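Local coordinates for hypothetical protein PA3499 (Pseudomonas aeruginosa, PDB 2IG8) that is of unknown function but belongs to the YjgF-like family and assembles from three identical subunits, at residues Thr2-Ile7 with Leu24-Glu29; Glu69-His74 with Ala132-Asp137; Met35-Ala40 with Ala57-Gly62. One frame throughout, in Å; residues are numbered along the deposited sequence.

Interaction 1. Residues Thr2-Ile7 with Leu24-Glu29; sequences TAVRRI and LLVGEE
Arg5 and Leu25 form a backbone hydrogen-bonded pair between two antiparallel strands, Arg5 N giving to Leu25 O at 3.0 Å and Leu25 N to Arg5 O at 2.9 Å. Gly27 N continues the ladder to Ala3 O, a straight bond of 166° at the nitrogen's hydrogen. Between these rungs Val4 faces Val26 as a non-hydrogen-bonded pair, and Val4 CA comes within 3.2 Å of Leu25 O in a CA-H...O contact.

Strands 4-6 and 23-26 open the sheet of this YjgF-like chain, 4-6 being the outermost strand within this chain. A type II' turn from Val26 to Glu29, with Gly27 at positive phi, then reverses the chain into strand 29-36.

Apolar packing differs on the two faces. On the face of Val4 and Arg6, Leu24 CD2 reaches Arg6 CG at 3.5 Å and lies more loosely by Val4 CG2, while Val4 CB meets Val26 CG2. On the other face the Arg5 chain, extended from CG to NE, runs alongside Leu25 in the same direction. Leu25 CG stands anti to the backbone N (chi1 -179°), and its CD2 sits over one face of the Arg5 guanidinium, 3.2 Å from NH2. Ile7 CG1 comes against Leu25 CB at 3.8 Å. Thr2 touches the turn through its methyl, CG2 lying 3.5 Å from Gly27 N.

The polar partners of this edge include another chain: Thr2 OG1 hydrogen-bonds Asp135 OD2 of the second subunit, whose backbone also bonds to Thr2 and Val4.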
loop_
_atom_site.group_PDB
_atom_site.type_symbol
_atom_site.label_atom_id
_atom_site.label_comp_id
_atom_site.label_asym_id
_atom_site.label_seq_id
_atom_site.Cartn_x
_atom_site.Cartn_y
_atom_site.Cartn_z
ATOM N N THR B 2 1.397 -9.885 -20.714
ATOM C CA THR B 2 0.124 -9.513 -20.135
ATOM C C THR B 2 -0.337 -8.212 -20.787
ATOM O O THR B 2 0.433 -7.253 -20.916
ATOM C CB THR B 2 0.249 -9.378 -18.620
ATOM O OG1 THR B 2 0.713 -10.623 -18.080
ATOM C CG2 THR B 2 -1.082 -9.026 -17.994
ATOM N N ALA B 3 -1.588 -8.207 -21.232
ATOM C CA ALA B 3 -2.160 -7.033 -21.865
ATOM C C ALA B 3 -2.472 -6.007 -20.796
ATOM O O ALA B 3 -2.928 -6.366 -19.703
ATOM C CB ALA B 3 -3.425 -7.397 -22.624
ATOM N N VAL B 4 -2.199 -4.741 -21.095
ATOM C CA VAL B 4 -2.701 -3.649 -20.263
ATOM C C VAL B 4 -3.563 -2.726 -21.106
ATOM O O VAL B 4 -3.184 -2.367 -22.228
ATOM C CB VAL B 4 -1.582 -2.872 -19.496
ATOM C CG1 VAL B 4 -0.333 -2.804 -20.267
ATOM C CG2 VAL B 4 -2.051 -1.478 -19.116
ATOM N N ARG B 5 -4.745 -2.386 -20.582
ATOM C CA ARG B 5 -5.572 -1.372 -21.211
ATOM C C ARG B 5 -6.034 -0.343 -20.211
ATOM O O ARG B 5 -6.456 -0.647 -19.086
ATOM C CB ARG B 5 -6.727 -1.956 -22.050
ATOM C CG ARG B 5 -8.015 -2.293 -21.365
ATOM C CD ARG B 5 -9.150 -2.554 -22.384
ATOM N NE ARG B 5 -10.465 -2.593 -21.717
ATOM C CZ ARG B 5 -11.035 -3.682 -21.189
ATOM N NH1 ARG B 5 -12.227 -3.591 -20.586
ATOM N NH2 ARG B 5 -10.426 -4.867 -21.248
ATOM N N ARG B 6 -5.934 0.897 -20.647
ATOM C CA ARG B 6 -6.338 2.007 -19.841
ATOM C C ARG B 6 -7.852 2.018 -19.772
ATOM O O ARG B 6 -8.526 1.925 -20.793
ATOM C CB ARG B 6 -5.817 3.288 -20.455
ATOM C CG ARG B 6 -5.206 4.166 -19.445
ATOM C CD ARG B 6 -6.224 4.957 -18.803
ATOM N NE ARG B 6 -5.683 6.155 -18.186
ATOM C CZ ARG B 6 -5.120 7.156 -18.845
ATOM N NH1 ARG B 6 -4.964 7.091 -20.161
ATOM N NH2 ARG B 6 -4.699 8.225 -18.176
ATOM N N ILE B 7 -8.382 2.109 -18.561
ATOM C CA ILE B 7 -9.823 2.067 -18.360
ATOM C C ILE B 7 -10.276 3.472 -18.098
ATOM O O ILE B 7 -9.794 4.113 -17.172
ATOM C CB ILE B 7 -10.214 1.184 -17.163
ATOM C CG1 ILE B 7 -9.800 -0.264 -17.422
ATOM C CG2 ILE B 7 -11.724 1.287 -16.886
ATOM C CD1 ILE B 7 -10.469 -0.878 -18.618
ATOM N N LEU B 24 -6.054 1.099 -14.655
ATOM C CA LEU B 24 -5.373 0.295 -15.668
ATOM C C LEU B 24 -5.758 -1.140 -15.411
ATOM O O LEU B 24 -5.563 -1.633 -14.294
ATOM C CB LEU B 24 -3.848 0.411 -15.563
ATOM C CG LEU B 24 -3.190 1.781 -15.730
ATOM C CD1 LEU B 24 -1.751 1.680 -15.299
ATOM C CD2 LEU B 24 -3.285 2.264 -17.161
ATOM N N LEU B 25 -6.290 -1.799 -16.444
ATOM C CA LEU B 25 -6.629 -3.217 -16.377
ATOM C C LEU B 25 -5.398 -3.970 -16.855
ATOM O O LEU B 25 -4.944 -3.807 -17.988
ATOM C CB LEU B 25 -7.859 -3.526 -17.232
ATOM C CG LEU B 25 -8.354 -4.975 -17.236
ATOM C CD1 LEU B 25 -8.806 -5.405 -15.851
ATOM C CD2 LEU B 25 -9.480 -5.136 -18.240
ATOM N N VAL B 26 -4.821 -4.745 -15.953
ATOM C CA VAL B 26 -3.562 -5.431 -16.184
ATOM C C VAL B 26 -3.871 -6.904 -16.039
ATOM O O VAL B 26 -3.932 -7.422 -14.926
ATOM C CB VAL B 26 -2.504 -4.992 -15.151
ATOM C CG1 VAL B 26 -1.238 -5.845 -15.273
ATOM C CG2 VAL B 26 -2.205 -3.489 -15.298
ATOM N N GLY B 27 -4.103 -7.572 -17.166
ATOM C CA GLY B 27 -4.681 -8.912 -17.143
ATOM C C GLY B 27 -6.089 -8.848 -16.570
ATOM O O GLY B 27 -6.955 -8.170 -17.114
ATOM N N GLU B 28 -6.311 -9.558 -15.469
ATOM C CA GLU B 28 -7.587 -9.540 -14.746
ATOM C C GLU B 28 -7.580 -8.509 -13.612
ATOM O O GLU B 28 -8.609 -8.237 -13.013
ATOM C CB GLU B 28 -7.890 -10.929 -14.165
ATOM C CG GLU B 28 -8.166 -12.010 -15.216
ATOM C CD GLU B 28 -9.434 -11.753 -16.029
ATOM O OE1 GLU B 28 -10.379 -11.131 -15.517
ATOM O OE2 GLU B 28 -9.490 -12.196 -17.187
ATOM N N GLU B 29 -6.411 -7.959 -13.312
ATOM C CA GLU B 29 -6.248 -7.031 -12.195
ATOM C C GLU B 29 -6.640 -5.614 -12.595
ATOM O O GLU B 29 -6.069 -5.072 -13.536
ATOM C CB GLU B 29 -4.795 -7.037 -11.737
ATOM C CG GLU B 29 -4.559 -6.229 -10.468
ATOM C CD GLU B 29 -4.902 -6.995 -9.194
ATOM O OE1 GLU B 29 -4.887 -8.252 -9.208
ATOM O OE2 GLU B 29 -5.136 -6.313 -8.181
#

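Interaction 2. Residues Glu69-His74 with Ala132-Asp137; sequences EAAGGH and ARLDID
Leu134 fills the tight end of this contact, its two methyl groups pressing on the loop that leaves helix 53-70. CD1 lies 3.6 Å from Ala71 O and touches Ala71 CB more loosely at 4.4 Å; CD2 rests 3.7 Å from Gly73 CA. The helix ends here in a Schellman motif, with Gly72 at positive phi, and a type I turn from Arg133 to Ile136 carries the chain out of strand 126-133. The two connections thus pack side by side at one end of the alpha/beta fold, running nearly parallel.

The other end is looser and more exposed. With chi1 at 63°, the His74 side chain swings its ring nearer to Asp137 than its CB direction suggests, bringing NE2 to 3.6 Å from Asp137 CG. The carboxylate carbon is at the ring edge, near its plane, but the two flat groups are turned 70° apart. Asp137 OD1 accepts instead from Ala139 N.

No hydrogen bond spans the two segments. Although His74 as a whole is exposed, its NE2 is covered by this contact and has no hydrogen-bonding partner in the model. What holds the segments together is mostly van der Waals packing, with Leu134 the main apolar piece; the nearby carboxylate may somewhat favour a protonated imidazole.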
loop_
_atom_site.group_PDB
_atom_site.type_symbol
_atom_site.label_atom_id
_atom_site.label_comp_id
_atom_site.label_asym_id
_atom_site.label_seq_id
_atom_site.Cartn_x
_atom_site.Cartn_y
_atom_site.Cartn_z
ATOM N N GLU B 69 -17.026 -0.793 -13.010
ATOM C CA GLU B 69 -18.023 -0.892 -14.079
ATOM C C GLU B 69 -17.483 -0.514 -15.449
ATOM O O GLU B 69 -17.815 -1.164 -16.439
ATOM C CB GLU B 69 -19.287 -0.104 -13.719
ATOM C CG GLU B 69 -20.028 -0.805 -12.586
ATOM C CD GLU B 69 -21.313 -0.130 -12.148
ATOM O OE1 GLU B 69 -21.585 1.011 -12.580
ATOM O OE2 GLU B 69 -22.050 -0.756 -11.344
ATOM N N ALA B 70 -16.620 0.492 -15.508
ATOM C CA ALA B 70 -16.002 0.871 -16.763
ATOM C C ALA B 70 -15.169 -0.282 -17.334
ATOM O O ALA B 70 -15.032 -0.404 -18.548
ATOM C CB ALA B 70 -15.158 2.138 -16.604
ATOM N N ALA B 71 -14.643 -1.131 -16.458
ATOM C CA ALA B 71 -13.852 -2.306 -16.861
ATOM C C ALA B 71 -14.700 -3.581 -17.018
ATOM O O ALA B 71 -14.158 -4.648 -17.297
ATOM C CB ALA B 71 -12.726 -2.547 -15.840
ATOM N N GLY B 72 -16.017 -3.476 -16.835
ATOM C CA GLY B 72 -16.914 -4.629 -16.912
ATOM C C GLY B 72 -16.991 -5.453 -15.638
ATOM O O GLY B 72 -17.422 -6.600 -15.675
ATOM N N GLY B 73 -16.570 -4.878 -14.513
ATOM C CA GLY B 73 -16.608 -5.548 -13.225
ATOM C C GLY B 73 -17.737 -5.086 -12.318
ATOM O O GLY B 73 -18.708 -4.488 -12.775
ATOM N N HIS B 74 -17.600 -5.380 -11.027
ATOM C CA HIS B 74 -18.599 -5.059 -10.025
ATOM C C HIS B 74 -17.918 -5.069 -8.643
ATOM O O HIS B 74 -16.750 -5.451 -8.526
ATOM C CB HIS B 74 -19.750 -6.072 -10.096
ATOM C CG HIS B 74 -19.345 -7.482 -9.782
ATOM N ND1 HIS B 74 -18.974 -8.389 -10.750
ATOM C CD2 HIS B 74 -19.250 -8.136 -8.605
ATOM C CE1 HIS B 74 -18.675 -9.543 -10.181
ATOM N NE2 HIS B 74 -18.829 -9.414 -8.879
ATOM N N ALA B 132 -8.684 -4.705 -6.905
ATOM C CA ALA B 132 -9.709 -5.594 -7.449
ATOM C C ALA B 132 -9.178 -6.473 -8.586
ATOM O O ALA B 132 -8.181 -6.139 -9.241
ATOM C CB ALA B 132 -10.918 -4.777 -7.942
ATOM N N ARG B 133 -9.851 -7.613 -8.766
ATOM C CA ARG B 133 -9.655 -8.551 -9.869
ATOM C C ARG B 133 -11.009 -8.874 -10.486
ATOM O O ARG B 133 -11.946 -9.193 -9.756
ATOM C CB ARG B 133 -9.144 -9.874 -9.325
ATOM C CG ARG B 133 -7.727 -9.899 -8.976
ATOM C CD ARG B 133 -7.368 -11.284 -8.567
ATOM N NE ARG B 133 -7.272 -12.159 -9.721
ATOM C CZ ARG B 133 -6.179 -12.271 -10.468
ATOM N NH1 ARG B 133 -5.094 -11.542 -10.198
ATOM N NH2 ARG B 133 -6.167 -13.104 -11.502
ATOM N N LEU B 134 -11.096 -8.868 -11.813
ATOM C CA LEU B 134 -12.362 -9.114 -12.503
ATOM C C LEU B 134 -12.834 -10.581 -12.469
ATOM O O LEU B 134 -13.982 -10.870 -12.821
ATOM C CB LEU B 134 -12.252 -8.649 -13.955
ATOM C CG LEU B 134 -11.941 -7.159 -14.148
ATOM C CD1 LEU B 134 -11.860 -6.818 -15.627
ATOM C CD2 LEU B 134 -12.963 -6.308 -13.463
ATOM N N ASP B 135 -11.967 -11.491 -12.031
ATOM C CA ASP B 135 -12.258 -12.923 -12.063
ATOM C C ASP B 135 -12.581 -13.524 -10.690
ATOM O O ASP B 135 -12.511 -14.742 -10.521
ATOM C CB ASP B 135 -11.091 -13.659 -12.731
ATOM C CG ASP B 135 -9.772 -13.491 -11.993
ATOM O OD1 ASP B 135 -9.626 -12.589 -11.150
ATOM O OD2 ASP B 135 -8.854 -14.267 -12.277
ATOM N N ILE B 136 -12.918 -12.672 -9.712
ATOM C CA ILE B 136 -13.347 -13.120 -8.391
ATOM C C ILE B 136 -14.660 -12.451 -7.992
ATOM O O ILE B 136 -15.020 -11.403 -8.531
ATOM C CB ILE B 136 -12.278 -12.834 -7.303
ATOM C CG1 ILE B 136 -12.173 -11.326 -7.012
ATOM C CG2 ILE B 136 -10.928 -13.398 -7.730
ATOM C CD1 ILE B 136 -11.270 -10.977 -5.862
ATOM N N ASP B 137 -15.371 -13.058 -7.047
ATOM C CA ASP B 137 -16.536 -12.407 -6.417
ATOM C C ASP B 137 -16.567 -12.766 -4.952
ATOM O O ASP B 137 -16.862 -13.902 -4.607
ATOM C CB ASP B 137 -17.825 -12.817 -7.114
ATOM C CG ASP B 137 -19.065 -12.101 -6.568
ATOM O OD1 ASP B 137 -19.007 -11.334 -5.566
ATOM O OD2 ASP B 137 -20.130 -12.328 -7.171
#

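Interaction 3. Residues Met35-Ala40 with Ala57-Gly62; sequences MTAHPA and ALVVLG
Val60 meets the end of strand 29-36 with both of its methyl groups, and its side chain can be followed outward from helix 53-70. CB lies 4.2 Å from Met35 O. From it CG1, anti to the backbone N (chi1 168°), reaches 3.4 Å from that same Met35 O and 3.9 Å from Met35 CB. The other branch, CG2, turns to the next peptide, 3.5 Å from both Thr36 C and Ala37 N, with Ala37 CB farther off.

This is helix-on-sheet packing within the alpha/beta fold of the YjgF-like family: helix 53-70 lies against the sheet, and Val60 also touches Ile128 of neighbouring strand 126-133. The helix meets the chain just where strand 29-36 gives way to loop.

One residue earlier on the helix, Val59 sets CG1 against Ala37 CB at 3.7 Å, a purely apolar touch. Around Ala37 the chain bends in an ST turn, in which Thr36 OG1 accepts from His38 N at 3.3 Å; this hydroxyl branch starts from a CB directed away from the helix. Thr36 O, in turn, receives a hydrogen bond from Lys63 NZ, one helical turn beyond Val59.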
loop_
_atom_site.group_PDB
_atom_site.type_symbol
_atom_site.label_atom_id
_atom_site.label_comp_id
_atom_site.label_asym_id
_atom_site.label_seq_id
_atom_site.Cartn_x
_atom_site.Cartn_y
_atom_site.Cartn_z
ATOM N N MET B 35 -8.632 7.140 -4.733
ATOM C CA MET B 35 -9.836 7.907 -5.011
ATOM C C MET B 35 -10.258 8.767 -3.816
ATOM O O MET B 35 -10.122 8.371 -2.656
ATOM C CB MET B 35 -10.967 6.967 -5.444
ATOM C CG MET B 35 -10.800 6.376 -6.877
ATOM S SD MET B 35 -10.978 7.549 -8.246
ATOM C CE MET B 35 -9.282 7.507 -8.907
ATOM N N THR B 36 -10.754 9.968 -4.123
ATOM C CA THR B 36 -11.195 10.919 -3.125
ATOM C C THR B 36 -12.566 11.478 -3.539
ATOM O O THR B 36 -13.028 11.267 -4.681
ATOM C CB THR B 36 -10.239 12.109 -2.976
ATOM O OG1 THR B 36 -10.441 13.010 -4.068
ATOM C CG2 THR B 36 -8.767 11.675 -2.913
ATOM N N ALA B 37 -13.192 12.217 -2.620
ATOM C CA ALA B 37 -14.500 12.786 -2.869
ATOM C C ALA B 37 -14.440 14.193 -3.520
ATOM O O ALA B 37 -15.447 14.853 -3.651
ATOM C CB ALA B 37 -15.348 12.791 -1.564
ATOM N N HIS B 38 -13.264 14.625 -3.954
ATOM C CA HIS B 38 -13.106 15.869 -4.718
ATOM C C HIS B 38 -13.481 15.582 -6.189
ATOM O O HIS B 38 -13.084 14.561 -6.729
ATOM C CB HIS B 38 -11.652 16.343 -4.637
ATOM C CG HIS B 38 -11.391 17.650 -5.327
ATOM N ND1 HIS B 38 -10.842 17.724 -6.585
ATOM C CD2 HIS B 38 -11.614 18.926 -4.940
ATOM C CE1 HIS B 38 -10.736 18.994 -6.945
ATOM N NE2 HIS B 38 -11.210 19.745 -5.970
ATOM N N PRO B 39 -14.155 16.513 -6.870
ATOM C CA PRO B 39 -14.576 17.876 -6.481
ATOM C C PRO B 39 -15.903 18.056 -5.764
ATOM O O PRO B 39 -16.218 19.189 -5.403
ATOM C CB PRO B 39 -14.591 18.612 -7.822
ATOM C CG PRO B 39 -15.015 17.560 -8.811
ATOM C CD PRO B 39 -14.387 16.267 -8.313
ATOM N N ALA B 40 -16.649 16.972 -5.513
ATOM C CA ALA B 40 -17.921 17.049 -4.803
ATOM C C ALA B 40 -17.744 17.738 -3.438
ATOM O O ALA B 40 -18.603 18.527 -3.025
ATOM C CB ALA B 40 -18.518 15.652 -4.637
ATOM N N ALA B 57 -16.686 8.907 2.274
ATOM C CA ALA B 57 -16.272 7.522 2.001
ATOM C C ALA B 57 -17.220 6.879 0.981
ATOM O O ALA B 57 -16.783 6.180 0.086
ATOM C CB ALA B 57 -16.193 6.707 3.281
ATOM N N LEU B 58 -18.498 7.185 1.074
ATOM C CA LEU B 58 -19.467 6.688 0.091
ATOM C C LEU B 58 -19.260 7.237 -1.327
ATOM O O LEU B 58 -19.440 6.509 -2.315
ATOM C CB LEU B 58 -20.896 6.959 0.551
ATOM C CG LEU B 58 -21.491 6.099 1.680
ATOM C CD1 LEU B 58 -22.862 6.625 2.085
ATOM C CD2 LEU B 58 -21.539 4.637 1.284
ATOM N N VAL B 59 -18.953 8.529 -1.447
ATOM C CA VAL B 59 -18.598 9.102 -2.735
ATOM C C VAL B 59 -17.368 8.403 -3.307
ATOM O O VAL B 59 -17.358 8.058 -4.491
ATOM C CB VAL B 59 -18.358 10.642 -2.653
ATOM C CG1 VAL B 59 -17.666 11.172 -3.930
ATOM C CG2 VAL B 59 -19.691 11.375 -2.343
ATOM N N VAL B 60 -16.355 8.184 -2.463
ATOM C CA VAL B 60 -15.128 7.509 -2.860
ATOM C C VAL B 60 -15.423 6.098 -3.346
ATOM O O VAL B 60 -15.007 5.736 -4.445
ATOM C CB VAL B 60 -14.076 7.468 -1.708
ATOM C CG1 VAL B 60 -12.904 6.491 -2.038
ATOM C CG2 VAL B 60 -13.520 8.876 -1.468
ATOM N N LEU B 61 -16.168 5.320 -2.545
ATOM C CA LEU B 61 -16.552 3.969 -2.954
ATOM C C LEU B 61 -17.388 3.962 -4.255
ATOM O O LEU B 61 -17.187 3.105 -5.104
ATOM C CB LEU B 61 -17.254 3.209 -1.795
ATOM C CG LEU B 61 -16.350 2.902 -0.580
ATOM C CD1 LEU B 61 -17.175 2.462 0.656
ATOM C CD2 LEU B 61 -15.251 1.847 -0.948
ATOM N N GLY B 62 -18.276 4.948 -4.441
ATOM C CA GLY B 62 -18.972 5.142 -5.735
ATOM C C GLY B 62 -18.038 5.358 -6.915
ATOM O O GLY B 62 -18.299 4.868 -8.016
#

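In the fold
From the N terminus, interaction 1 closes the first loop, bringing strand 23-26 back beside strand 4-6. Strand 29-36 follows and, after helix 40-46, interaction 3 closes the second loop by setting helix 53-70 on the end of that strand. Interaction 2 opens at the far end of the same helix and closes a longer loop, which takes in strands 78-85 and 110-115 and helix 91-101, at the end of strand 126-133. The three follow in series, neither nested nor crossed. Interactions 1 and 2 touch, Leu25 CD1 packing on Leu134 CD1; interaction 3 stands apart, its centre about 19 Å from that of interaction 2. All three reach one sheet.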